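PDB 1QQR: streptokinase domain B from Streptococcus dysgalactiae subsp. equisimilis, which probably takes part in the non-proteolytic activation of plasminogen, as one domain of the fibrinolytic activator streptokinase. Local coordinates for residues 50-53 against 54-57. Numbering follows the deposited sequence.
Sequences LAQA and QSIL
Q52 and I56 meet one turn apart in the middle of the α-helix 46-60, which packs across the mixed β-sheet of this domain in a β-grasp-like arrangement, as in staphylokinase. The two side chains pass at a slant, with the CD1 methyl of I56 4.2 Å from OE1 of Q52, a loose approach. A bend in the Q52 chain (chi2 -52°) turns the amide back so that OE1 comes over the I56 side of the helix, where it accepts a hydrogen bond from NZ of K33, whose side chain also touches I56. The backbone oxygen of Q52 is the more closely attended atom: I56 N donates to it at 3.0 Å, and CG1 of I56 lies 3.4 Å from it. CG1 sits there because it stands beside its own backbone N (chi1 -74°) and so leans back over the preceding turn. The hydroxyl of S55 reaches the same oxygen, with OG 3.2 Å from Q52 O.

The i to i+4 hydrogen bonding of the α-helix continues on both flanks. S55 N bonds to A51 O, while Q54 N bonds to L50 O and L57 N to A53 O, the latter at 2.7 Å. A53 and L57, both buried, pack on the sheet: A53 rests on Y12 and Y124, L57 on F16 and V126, and I56 adds to the packing on Y12 and F16. L50 reaches Y124, I66 and R69. The side chain of Q54 reaches strand 64-76, where its OE1 accepts a hydrogen bond from the backbone N of I66, tying helix to strand through a side-chain amide. At the root of that chain, CB of Q54 lies 3.4 Å from the carbonyl oxygen of L50.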
ATOM      1  N   LEU A  50      -8.314   2.521  -3.877  1.00 34.53           N
ATOM      2  CA  LEU A  50      -8.872   3.869  -3.745  1.00 37.79           C
ATOM      3  C   LEU A  50      -9.914   3.875  -2.636  1.00 35.25           C
ATOM      4  O   LEU A  50      -9.935   4.790  -1.811  1.00 37.04           O
ATOM      5  CB  LEU A  50      -9.547   4.342  -5.037  1.00 43.26           C
ATOM      6  CG  LEU A  50     -10.317   5.672  -4.876  1.00 44.51           C
ATOM      7  CD1 LEU A  50      -9.359   6.850  -4.776  1.00 40.19           C
ATOM      8  CD2 LEU A  50     -11.200   5.873  -6.068  1.00 52.14           C
ATOM      9  N   ALA A  51     -10.764   2.851  -2.593  1.00 30.86           N
ATOM     10  CA  ALA A  51     -11.803   2.815  -1.576  1.00 34.80           C
ATOM     11  C   ALA A  51     -11.148   2.781  -0.207  1.00 41.30           C
ATOM     12  O   ALA A  51     -11.598   3.452   0.726  1.00 45.18           O
ATOM     13  CB  ALA A  51     -12.735   1.597  -1.771  1.00 29.32           C
ATOM     14  N   GLN A  52     -10.080   1.997  -0.090  1.00 39.69           N
ATOM     15  CA  GLN A  52      -9.348   1.899   1.165  1.00 36.79           C
ATOM     16  C   GLN A  52      -8.745   3.251   1.555  1.00 33.55           C
ATOM     17  O   GLN A  52      -8.861   3.696   2.692  1.00 36.13           O
ATOM     18  CB  GLN A  52      -8.209   0.879   1.038  1.00 38.99           C
ATOM     19  CG  GLN A  52      -8.527  -0.487   1.569  1.00 46.77           C
ATOM     20  CD  GLN A  52      -9.049  -0.439   2.991  1.00 55.17           C
ATOM     21  OE1 GLN A  52      -8.447   0.184   3.890  1.00 46.73           O
ATOM     22  NE2 GLN A  52     -10.181  -1.093   3.207  1.00 42.18           N
ATOM     23  N   ALA A  53      -8.083   3.899   0.604  1.00 30.00           N
ATOM     24  CA  ALA A  53      -7.446   5.168   0.903  1.00 27.76           C
ATOM     25  C   ALA A  53      -8.496   6.237   1.280  1.00 30.25           C
ATOM     26  O   ALA A  53      -8.323   6.968   2.251  1.00 32.40           O
ATOM     27  CB  ALA A  53      -6.601   5.627  -0.304  1.00 20.02           C
ATOM     28  N   GLN A  54      -9.587   6.310   0.525  1.00 31.08           N
ATOM     29  CA  GLN A  54     -10.622   7.295   0.800  1.00 29.80           C
ATOM     30  C   GLN A  54     -11.163   7.074   2.209  1.00 39.23           C
ATOM     31  O   GLN A  54     -11.347   8.024   2.959  1.00 39.26           O
ATOM     32  CB  GLN A  54     -11.751   7.199  -0.247  1.00 35.59           C
ATOM     33  CG  GLN A  54     -12.882   8.259  -0.131  1.00 34.47           C
ATOM     34  CD  GLN A  54     -12.366   9.720  -0.151  1.00 51.36           C
ATOM     35  OE1 GLN A  54     -11.793  10.183  -1.147  1.00 41.73           O
ATOM     36  NE2 GLN A  54     -12.575  10.443   0.959  1.00 40.09           N
ATOM     37  N   SER A  55     -11.383   5.824   2.602  1.00 38.47           N
ATOM     38  CA  SER A  55     -11.918   5.601   3.935  1.00 36.22           C
ATOM     39  C   SER A  55     -10.894   5.982   5.006  1.00 39.52           C
ATOM     40  O   SER A  55     -11.247   6.565   6.038  1.00 38.66           O
ATOM     41  CB  SER A  55     -12.411   4.151   4.098  1.00 38.91           C
ATOM     42  OG  SER A  55     -11.422   3.274   4.612  1.00 45.95           O
ATOM     43  N   ILE A  56      -9.621   5.684   4.772  1.00 38.99           N
ATOM     44  CA  ILE A  56      -8.607   6.057   5.750  1.00 37.56           C
ATOM     45  C   ILE A  56      -8.528   7.584   5.826  1.00 40.84           C
ATOM     46  O   ILE A  56      -8.413   8.153   6.916  1.00 38.53           O
ATOM     47  CB  ILE A  56      -7.250   5.490   5.367  1.00 40.90           C
ATOM     48  CG1 ILE A  56      -7.254   3.983   5.638  1.00 39.35           C
ATOM     49  CG2 ILE A  56      -6.149   6.215   6.119  1.00 37.81           C
ATOM     50  CD1 ILE A  56      -6.003   3.280   5.235  1.00 38.19           C
ATOM     51  N   LEU A  57      -8.606   8.233   4.660  1.00 38.25           N
ATOM     52  CA  LEU A  57      -8.571   9.689   4.568  1.00 39.91           C
ATOM     53  C   LEU A  57      -9.743  10.291   5.354  1.00 39.27           C
ATOM     54  O   LEU A  57      -9.579  11.285   6.048  1.00 39.70           O
ATOM     55  CB  LEU A  57      -8.653  10.150   3.099  1.00 34.59           C
ATOM     56  CG  LEU A  57      -8.611  11.678   2.923  1.00 39.12           C
ATOM     57  CD1 LEU A  57      -7.268  12.211   3.463  1.00 32.85           C
ATOM     58  CD2 LEU A  57      -8.778  12.059   1.453  1.00 32.30           C
TER